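Long-range contacts in pantothenate synthetase (Francisella tularensis subsp. tularensis, PDB 3N8H), which probably catalyses the ATP-dependent condensation of pantoate with beta-alanine to form pantothenate, by way of a pantoyl-adenylate intermediate: residues 118-123 with 232-237; 180-186 with 252-256; 201-206 with 244-248. All blocks are in the same frame, centred on the assembly; numbering follows the deposited sequence. Where two conformers were deposited one is given.

Contact 1 (118-123 with 232-237)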
loop_
_atom_site.group_PDB
_atom_site.type_symbol
_atom_site.label_atom_id
_atom_site.label_comp_id
_atom_site.label_asym_id
_atom_site.label_seq_id
_atom_site.Cartn_x
_atom_site.Cartn_y
_atom_site.Cartn_z
ATOM N N ILE A 118 9.580 -13.945 10.887
ATOM C CA ILE A 118 10.023 -15.311 11.161
ATOM C C ILE A 118 9.879 -16.206 9.938
ATOM O O ILE A 118 9.297 -15.796 8.921
ATOM C CB ILE A 118 9.216 -15.925 12.318
ATOM C CG1 ILE A 118 7.712 -15.855 12.010
ATOM C CG2 ILE A 118 9.565 -15.209 13.671
ATOM C CD1 ILE A 118 6.821 -16.701 12.926
ATOM N N LEU A 119 10.423 -17.423 10.044
ATOM C CA LEU A 119 10.252 -18.438 9.020
ATOM C C LEU A 119 10.532 -17.867 7.640
ATOM O O LEU A 119 11.627 -17.371 7.377
ATOM C CB LEU A 119 8.832 -19.015 9.103
ATOM C CG LEU A 119 8.535 -19.648 10.476
ATOM C CD1 LEU A 119 7.038 -19.941 10.704
ATOM C CD2 LEU A 119 9.378 -20.907 10.672
ATOM N N GLU A 120 9.540 -17.914 6.756
ATOM C CA GLU A 120 9.769 -17.474 5.391
ATOM C C GLU A 120 10.243 -15.997 5.300
ATOM O O GLU A 120 11.146 -15.635 4.513
ATOM C CB GLU A 120 8.511 -17.732 4.598
ATOM C CG GLU A 120 8.729 -18.046 3.156
ATOM C CD GLU A 120 9.526 -19.318 2.870
ATOM O OE1 GLU A 120 9.980 -20.078 3.771
ATOM O OE2 GLU A 120 9.689 -19.535 1.673
ATOM N N GLY A 121 9.684 -15.145 6.144
ATOM C CA GLY A 121 10.076 -13.745 6.139
ATOM C C GLY A 121 11.550 -13.520 6.450
ATOM O O GLY A 121 12.197 -12.621 5.902
ATOM N N LYS A 122 12.094 -14.343 7.335
ATOM C CA LYS A 122 13.483 -14.188 7.762
ATOM C C LYS A 122 14.394 -14.847 6.732
ATOM O O LYS A 122 15.477 -14.350 6.400
ATOM C CB LYS A 122 13.686 -14.845 9.135
ATOM C CG LYS A 122 15.092 -14.719 9.673
ATOM C CD LYS A 122 15.226 -15.410 11.018
ATOM C CE LYS A 122 15.540 -14.406 12.110
ATOM N NZ LYS A 122 15.911 -15.063 13.390
ATOM N N SER A 123 13.915 -15.984 6.241
ATOM C CA SER A 123 14.596 -16.794 5.248
ATOM C C SER A 123 14.645 -16.061 3.899
ATOM O O SER A 123 15.614 -16.186 3.150
ATOM C CB SER A 123 13.858 -18.134 5.119
ATOM O OG SER A 123 14.664 -19.127 4.543
ATOM N N GLN A 232 16.612 -25.664 5.512
ATOM C CA GLN A 232 16.699 -24.242 5.865
ATOM C C GLN A 232 16.220 -23.998 7.292
ATOM O O GLN A 232 16.926 -23.398 8.120
ATOM C CB GLN A 232 15.868 -23.395 4.888
ATOM C CG GLN A 232 16.413 -23.343 3.476
ATOM C CD GLN A 232 17.153 -22.040 3.178
ATOM O OE1 GLN A 232 16.523 -21.001 2.939
ATOM N NE2 GLN A 232 18.496 -22.093 3.178
ATOM N N TYR A 233 14.994 -24.428 7.571
ATOM C CA TYR A 233 14.468 -24.331 8.928
ATOM C C TYR A 233 13.374 -25.355 9.115
ATOM O O TYR A 233 12.763 -25.832 8.151
ATOM C CB TYR A 233 13.958 -22.917 9.248
ATOM C CG TYR A 233 12.792 -22.461 8.397
ATOM C CD1 TYR A 233 12.993 -21.634 7.287
ATOM C CD2 TYR A 233 11.495 -22.866 8.691
ATOM C CE1 TYR A 233 11.930 -21.221 6.500
ATOM C CE2 TYR A 233 10.431 -22.462 7.909
ATOM C CZ TYR A 233 10.652 -21.636 6.818
ATOM O OH TYR A 233 9.583 -21.230 6.045
ATOM N N ILE A 234 13.176 -25.741 10.363
ATOM C CA ILE A 234 11.995 -26.504 10.743
ATOM C C ILE A 234 11.576 -26.004 12.119
ATOM O O ILE A 234 12.411 -25.855 13.024
ATOM C CB ILE A 234 12.226 -28.041 10.729
ATOM C CG1 ILE A 234 10.901 -28.794 10.926
ATOM C CG2 ILE A 234 13.287 -28.461 11.772
ATOM C CD1 ILE A 234 10.998 -30.282 10.541
ATOM N N GLN A 235 10.295 -25.700 12.264
ATOM C CA GLN A 235 9.811 -25.112 13.504
ATOM C C GLN A 235 8.368 -25.480 13.782
ATOM O O GLN A 235 7.570 -25.709 12.856
ATOM C CB GLN A 235 9.911 -23.584 13.432
ATOM C CG GLN A 235 11.328 -23.051 13.413
ATOM C CD GLN A 235 11.494 -21.800 14.255
ATOM O OE1 GLN A 235 10.517 -21.214 14.735
ATOM N NE2 GLN A 235 12.736 -21.379 14.431
ATOM N N LYS A 236 8.033 -25.533 15.063
ATOM C CA LYS A 236 6.636 -25.600 15.476
ATOM C C LYS A 236 6.131 -24.205 15.775
ATOM O O LYS A 236 6.685 -23.505 16.611
ATOM C CB LYS A 236 6.467 -26.470 16.717
ATOM C CG LYS A 236 7.006 -27.873 16.560
ATOM C CD LYS A 236 6.904 -28.652 17.859
ATOM C CE LYS A 236 7.736 -29.910 17.802
ATOM N NZ LYS A 236 7.658 -30.677 19.095
ATOM N N LEU A 237 5.093 -23.793 15.068
ATOM C CA LEU A 237 4.411 -22.547 15.390
ATOM C C LEU A 237 2.992 -22.930 15.764
ATOM O O LEU A 237 2.254 -23.480 14.940
ATOM C CB LEU A 237 4.411 -21.591 14.197
ATOM C CG LEU A 237 4.282 -20.071 14.407
ATOM C CD1 LEU A 237 3.276 -19.469 13.420
ATOM C CD2 LEU A 237 3.955 -19.673 15.848
HETATM O O HOH W 1 16.653 -18.448 1.834
#
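Tyr233 OH donates its hydrogen to Glu120 OE1 across 2.6 Å, meeting the carboxylate on its anti side and about 20° out of its plane. The other oxygen, Glu120 OE2, is held in a salt bridge by Arg251 on strand 250-257, the far edge strand of the same sheet; a bend at chi2 (63°) helps turn the glutamate's head so that both partners are served. Leu119, the N-cap residue of helix 120-123, lays its backbone over one face of the phenol, with CA 4.1 Å from the centroid of the Tyr233 ring in a CH-pi contact. Its CD2 branch presses against the ring at Tyr233 CE2, 3.3 Å away, and also touches Gln235 CB. A long aromatic side chain with a polar end suits position 233, because it can supply both this greasy surface and the hydroxyl. Toward the end of the short helix, a water gives one hydrogen to Ser123 O and the other to Gln232 OE1, each at 2.8 Å. Arg251 also bonds to Ser123 OG and Gln232 OE1. One guanidinium thus joins both segments, and the phenol and arginine together probably stabilise a negative charge on Glu120.

Contact 2 (180-186 with 252-256)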
loop_
_atom_site.group_PDB
_atom_site.type_symbol
_atom_site.label_atom_id
_atom_site.label_comp_id
_atom_site.label_asym_id
_atom_site.label_seq_id
_atom_site.Cartn_x
_atom_site.Cartn_y
_atom_site.Cartn_z
ATOM N N ARG A 180 -1.007 -32.699 -2.512
ATOM C CA ARG A 180 0.229 -33.445 -2.313
ATOM C C ARG A 180 0.404 -34.610 -3.304
ATOM O O ARG A 180 -0.590 -35.204 -3.776
ATOM C CB ARG A 180 0.273 -33.970 -0.863
ATOM C CG ARG A 180 0.226 -32.860 0.198
ATOM C CD ARG A 180 0.268 -33.349 1.662
ATOM N NE ARG A 180 0.199 -32.198 2.578
ATOM C CZ ARG A 180 1.246 -31.438 2.899
ATOM N NH1 ARG A 180 2.456 -31.740 2.407
ATOM N NH2 ARG A 180 1.102 -30.394 3.720
ATOM N N GLN A 181 1.670 -34.923 -3.620
ATOM C CA GLN A 181 2.050 -36.209 -4.227
ATOM C C GLN A 181 1.761 -37.389 -3.295
ATOM O O GLN A 181 1.672 -37.222 -2.076
ATOM C CB GLN A 181 3.556 -36.258 -4.525
ATOM C CG GLN A 181 4.042 -35.263 -5.521
ATOM C CD GLN A 181 3.489 -35.520 -6.924
ATOM O OE1 GLN A 181 2.748 -36.479 -7.143
ATOM N NE2 GLN A 181 3.855 -34.661 -7.879
ATOM N N PRO A 182 1.695 -38.611 -3.855
ATOM C CA PRO A 182 1.408 -39.739 -2.979
ATOM C C PRO A 182 2.340 -39.840 -1.748
ATOM O O PRO A 182 1.901 -40.272 -0.677
ATOM C CB PRO A 182 1.539 -40.944 -3.916
ATOM C CG PRO A 182 1.060 -40.400 -5.243
ATOM C CD PRO A 182 1.561 -38.967 -5.284
ATOM N N SER A 183 3.596 -39.416 -1.902
ATOM C CA SER A 183 4.575 -39.455 -0.814
ATOM C C SER A 183 4.248 -38.451 0.286
ATOM O O SER A 183 4.700 -38.599 1.411
ATOM C CB SER A 183 5.996 -39.175 -1.351
ATOM O OG SER A 183 6.090 -37.850 -1.855
ATOM N N GLY A 184 3.464 -37.425 -0.050
ATOM C CA GLY A 184 3.195 -36.327 0.865
ATOM C C GLY A 184 3.819 -35.013 0.403
ATOM O O GLY A 184 3.394 -33.947 0.821
ATOM N N LEU A 185 4.840 -35.092 -0.451
ATOM C CA LEU A 185 5.448 -33.904 -1.050
ATOM C C LEU A 185 4.414 -32.966 -1.683
ATOM O O LEU A 185 3.704 -33.356 -2.615
ATOM C CB LEU A 185 6.486 -34.341 -2.108
ATOM C CG LEU A 185 7.245 -33.281 -2.903
ATOM C CD1 LEU A 185 8.162 -32.465 -1.983
ATOM C CD2 LEU A 185 8.037 -33.942 -4.025
ATOM N N PRO A 186 4.343 -31.721 -1.188
ATOM C CA PRO A 186 3.442 -30.716 -1.732
ATOM C C PRO A 186 3.700 -30.495 -3.216
ATOM O O PRO A 186 4.852 -30.483 -3.662
ATOM C CB PRO A 186 3.846 -29.434 -0.988
ATOM C CG PRO A 186 4.555 -29.866 0.196
ATOM C CD PRO A 186 5.183 -31.185 -0.099
ATOM N N LEU A 252 12.082 -25.583 -1.630
ATOM C CA LEU A 252 10.686 -25.966 -1.361
ATOM C C LEU A 252 10.279 -25.717 0.094
ATOM O O LEU A 252 11.124 -25.784 0.988
ATOM C CB LEU A 252 10.486 -27.443 -1.665
ATOM C CG LEU A 252 10.806 -27.858 -3.106
ATOM C CD1 LEU A 252 10.476 -29.328 -3.282
ATOM C CD2 LEU A 252 10.057 -26.958 -4.120
ATOM N N ILE A 253 8.985 -25.436 0.318
ATOM C CA ILE A 253 8.466 -25.188 1.659
ATOM C C ILE A 253 7.223 -26.020 1.879
ATOM O O ILE A 253 6.589 -26.510 0.920
ATOM C CB ILE A 253 8.131 -23.681 1.922
ATOM C CG1 ILE A 253 6.717 -23.293 1.427
ATOM C CG2 ILE A 253 9.199 -22.776 1.322
ATOM C CD1 ILE A 253 6.352 -21.820 1.643
ATOM N N ASP A 254 6.884 -26.176 3.150
ATOM C CA ASP A 254 5.691 -26.902 3.555
ATOM C C ASP A 254 5.240 -26.486 4.973
ATOM O O ASP A 254 6.022 -25.982 5.780
ATOM C CB ASP A 254 5.966 -28.420 3.486
ATOM C CG ASP A 254 4.694 -29.243 3.434
ATOM O OD1 ASP A 254 3.565 -28.652 3.423
ATOM O OD2 ASP A 254 4.813 -30.484 3.437
ATOM N N ASN A 255 3.965 -26.687 5.271
ATOM C CA ASN A 255 3.524 -26.634 6.647
ATOM C C ASN A 255 2.329 -27.575 6.781
ATOM O O ASN A 255 1.595 -27.801 5.814
ATOM C CB ASN A 255 3.169 -25.199 7.048
ATOM C CG ASN A 255 1.843 -24.799 6.543
ATOM O OD1 ASN A 255 0.810 -25.049 7.193
ATOM N ND2 ASN A 255 1.828 -24.246 5.339
ATOM N N PHE A 256 2.168 -28.165 7.954
ATOM C CA PHE A 256 1.050 -29.076 8.232
ATOM C C PHE A 256 0.840 -29.135 9.743
ATOM O O PHE A 256 1.731 -28.756 10.509
ATOM C CB PHE A 256 1.346 -30.488 7.670
ATOM C CG PHE A 256 2.793 -30.925 7.840
ATOM C CD1 PHE A 256 3.268 -31.328 9.077
ATOM C CD2 PHE A 256 3.678 -30.911 6.762
ATOM C CE1 PHE A 256 4.600 -31.735 9.244
ATOM C CE2 PHE A 256 5.018 -31.301 6.922
ATOM C CZ PHE A 256 5.473 -31.714 8.180
#
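Arg180 grips the carboxylate of Asp254 end-on, in a two-pronged salt bridge: Arg180 NH1 lies 2.9 Å from Asp254 OD2, and Arg180 NH2 lies 3.0 Å from Asp254 OD1. Both oxygens are approached on their syn sides, although the two flat groups are twisted 38° apart. Pro186, whose side chain is about 5 Å from the bound AMP, packs its CG against the same carboxylate, 3.3 Å from Asp254 CG, and Tyr206 of helix 196-210 adds a hydrogen bond to Asp254 OD2. That buried oxygen therefore has two polar partners. The arginine reaches the strand because its chain is extended from CG to NE, and the other N-H of Arg180 NH1 bonds to Gly184 O (2.9 Å) in the guanidinium plane, which helps fix the rotation of the group. Gly184 closes the type I turn that starts at Gln181, where Gly184 N meets Gln181 O at 2.7 Å; its positive phi of 112° is readily adopted without a side chain. A return bond from Gln181 N to Leu185 O (2.8 Å) ties off the base of the turn. Beyond it, Leu185 CD1 touches Leu252 CD1 at 4.1 Å, an apolar pair fit for the interior. The chain then runs directly into Leu187-Arg190, a predicted ATP-binding stretch that probably corresponds to the KMSKS motif of class I aminoacyl-tRNA synthetases.

Contact 3 (201-206 with 244-248)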
loop_
_atom_site.group_PDB
_atom_site.type_symbol
_atom_site.label_atom_id
_atom_site.label_comp_id
_atom_site.label_asym_id
_atom_site.label_seq_id
_atom_site.Cartn_x
_atom_site.Cartn_y
_atom_site.Cartn_z
ATOM N N ILE A 201 15.027 -37.886 -3.625
ATOM C CA ILE A 201 15.390 -37.266 -2.361
ATOM C C ILE A 201 14.144 -36.627 -1.750
ATOM O O ILE A 201 13.864 -36.799 -0.572
ATOM C CB ILE A 201 16.455 -36.216 -2.578
ATOM C CG1 ILE A 201 17.734 -36.905 -3.085
ATOM C CG2 ILE A 201 16.700 -35.426 -1.286
ATOM C CD1 ILE A 201 18.791 -35.908 -3.531
ATOM N N ALA A 202 13.392 -35.889 -2.555
ATOM C CA ALA A 202 12.195 -35.245 -2.039
ATOM C C ALA A 202 11.278 -36.287 -1.398
ATOM O O ALA A 202 10.798 -36.087 -0.281
ATOM C CB ALA A 202 11.475 -34.469 -3.141
ATOM N N ASN A 203 11.052 -37.407 -2.089
ATOM C CA ASN A 203 10.192 -38.479 -1.557
ATOM C C ASN A 203 10.722 -39.105 -0.256
ATOM O O ASN A 203 9.947 -39.390 0.661
ATOM C CB ASN A 203 9.931 -39.567 -2.610
ATOM C CG ASN A 203 9.050 -39.079 -3.774
ATOM O OD1 ASN A 203 8.198 -38.189 -3.620
ATOM N ND2 ASN A 203 9.251 -39.682 -4.943
ATOM N N LYS A 204 12.032 -39.321 -0.176
ATOM C CA LYS A 204 12.658 -39.782 1.060
ATOM C C LYS A 204 12.427 -38.828 2.238
ATOM O O LYS A 204 12.184 -39.265 3.353
ATOM C CB LYS A 204 14.162 -40.021 0.875
ATOM C CG LYS A 204 14.504 -41.293 0.115
ATOM C CD LYS A 204 16.016 -41.487 -0.030
ATOM C CE LYS A 204 16.633 -40.419 -0.928
ATOM N NZ LYS A 204 18.035 -40.736 -1.301
ATOM N N ILE A 205 12.538 -37.532 1.992
ATOM C CA ILE A 205 12.250 -36.548 3.023
ATOM C C ILE A 205 10.836 -36.778 3.589
ATOM O O ILE A 205 10.631 -36.754 4.809
ATOM C CB ILE A 205 12.354 -35.100 2.476
ATOM C CG1 ILE A 205 13.809 -34.730 2.164
ATOM C CG2 ILE A 205 11.735 -34.088 3.465
ATOM C CD1 ILE A 205 13.957 -33.351 1.516
ATOM N N TYR A 206 9.864 -36.994 2.699
ATOM C CA TYR A 206 8.481 -37.142 3.131
ATOM C C TYR A 206 8.152 -38.520 3.719
ATOM O O TYR A 206 7.166 -38.673 4.449
ATOM C CB TYR A 206 7.509 -36.691 2.042
ATOM C CG TYR A 206 7.363 -35.207 2.120
ATOM C CD1 TYR A 206 6.285 -34.625 2.780
ATOM C CD2 TYR A 206 8.363 -34.378 1.628
ATOM C CE1 TYR A 206 6.186 -33.242 2.897
ATOM C CE2 TYR A 206 8.277 -33.010 1.749
ATOM C CZ TYR A 206 7.187 -32.451 2.385
ATOM O OH TYR A 206 7.131 -31.092 2.492
ATOM N N ALA A 244 11.288 -25.570 5.397
ATOM C CA ALA A 244 11.752 -25.201 4.068
ATOM C C ALA A 244 13.106 -25.873 3.916
ATOM O O ALA A 244 13.873 -26.005 4.901
ATOM C CB ALA A 244 11.922 -23.672 3.945
ATOM N N PHE A 245 13.407 -26.283 2.694
ATOM C CA PHE A 245 14.677 -26.965 2.417
ATOM C C PHE A 245 15.041 -26.789 0.958
ATOM O O PHE A 245 14.176 -26.478 0.134
ATOM C CB PHE A 245 14.565 -28.455 2.734
ATOM C CG PHE A 245 13.455 -29.143 1.996
ATOM C CD1 PHE A 245 13.689 -29.737 0.762
ATOM C CD2 PHE A 245 12.166 -29.183 2.529
ATOM C CE1 PHE A 245 12.667 -30.369 0.067
ATOM C CE2 PHE A 245 11.128 -29.814 1.838
ATOM C CZ PHE A 245 11.379 -30.407 0.604
ATOM N N TYR A 246 16.322 -26.986 0.644
ATOM C CA TYR A 246 16.793 -26.977 -0.725
ATOM C C TYR A 246 17.077 -28.416 -1.140
ATOM O O TYR A 246 17.558 -29.210 -0.338
ATOM C CB TYR A 246 18.100 -26.178 -0.859
ATOM C CG TYR A 246 17.944 -24.690 -1.087
ATOM C CD1 TYR A 246 17.759 -24.180 -2.366
ATOM C CD2 TYR A 246 17.989 -23.791 -0.021
ATOM C CE1 TYR A 246 17.626 -22.816 -2.577
ATOM C CE2 TYR A 246 17.841 -22.425 -0.219
ATOM C CZ TYR A 246 17.664 -21.946 -1.494
ATOM O OH TYR A 246 17.521 -20.590 -1.697
ATOM N N ILE A 247 16.762 -28.757 -2.393
ATOM C CA ILE A 247 17.372 -29.926 -3.020
ATOM C C ILE A 247 18.071 -29.373 -4.254
ATOM O O ILE A 247 17.420 -28.792 -5.144
ATOM C CB ILE A 247 16.362 -31.052 -3.393
ATOM C CG1 ILE A 247 15.524 -31.445 -2.178
ATOM C CG2 ILE A 247 17.107 -32.289 -3.935
ATOM C CD1 ILE A 247 14.435 -32.439 -2.492
ATOM N N GLY A 248 19.393 -29.502 -4.292
ATOM C CA GLY A 248 20.170 -28.754 -5.268
ATOM C C GLY A 248 19.870 -27.267 -5.120
ATOM O O GLY A 248 20.019 -26.696 -4.030
#
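Ile247 pushes its CD1 methyl from the strand into a hollow on the helix floored by Ala202. The small alanine lets the strand's knob come close: Ile247 CD1 is 3.6 Å from Ala202 CB and equally near the backbone at Ala202 N. Ile201 and Ile205, one helical turn apart, form the walls, with Ile201 CG2 at 3.9 Å and Ile205 CD1 at 4.1 Å from Ile247 CD1. The knob takes this shape because CG1 of Ile247 stands anti to its carbonyl carbon (chi1 -53°), while the shorter CG2 branch is left to slide alongside the tip of Ile201, the two side chains passing in opposite directions.

The next bump belongs to the helix. In the conformer described here, Ile205 CD1 rests over one face of Phe245, 3.9 Å from the centroid of that ring and displaced toward its rim, a CH-pi contact closest at Phe245 CE1 (3.6 Å). A flat ring suits this position because it offers a broad floor to a methyl group. Farther along, Phe245 CZ arrives at the edge of the Tyr206 ring, near its plane, 4.2 Å from Tyr206 CE2. The hydroxyl of Tyr206 reaches on to Asp254.

Spacing makes the match possible. Alternation along the strand aims Phe245 and Ile247 at the helix and Tyr246 away from it, while the helical repeat brings Ile201 and Ile205 onto one flank. The axes of 201-206 and 244-247 approach to 10.3 Å and run roughly antiparallel, at 149°. Phe245 also packs between Leu231 and Leu252 of the two adjoining strands, where helix 196-210, together with helix 217-225, packs on one face of the three-stranded antiparallel sheet: a helix-on-sheet layer of the C-terminal domain of pantothenate synthetase.

All three contacts converge on the antiparallel sheet of strands 230-237, 240-247 and 250-257, each using a different strand. Contacts 2 and 3 are buried and share a face; their centres lie about 10 Å apart, and the Tyr206-Asp254 hydrogen bond joins them directly. Contact 1 is only partly buried and approaches from the other face, where Glu120 packs against Ile253. Chemistry follows place: contact 3, farthest from the bound ligands, is wholly apolar across its segments; contact 2 pairs a buried aspartate with a partly exposed arginine; contact 1 mixes ring packing with water and arginine-centred polar links. Backbone bonds from Gln232 and Tyr233 to Ala244, at a classic beta bulge, couple contacts 1 and 3.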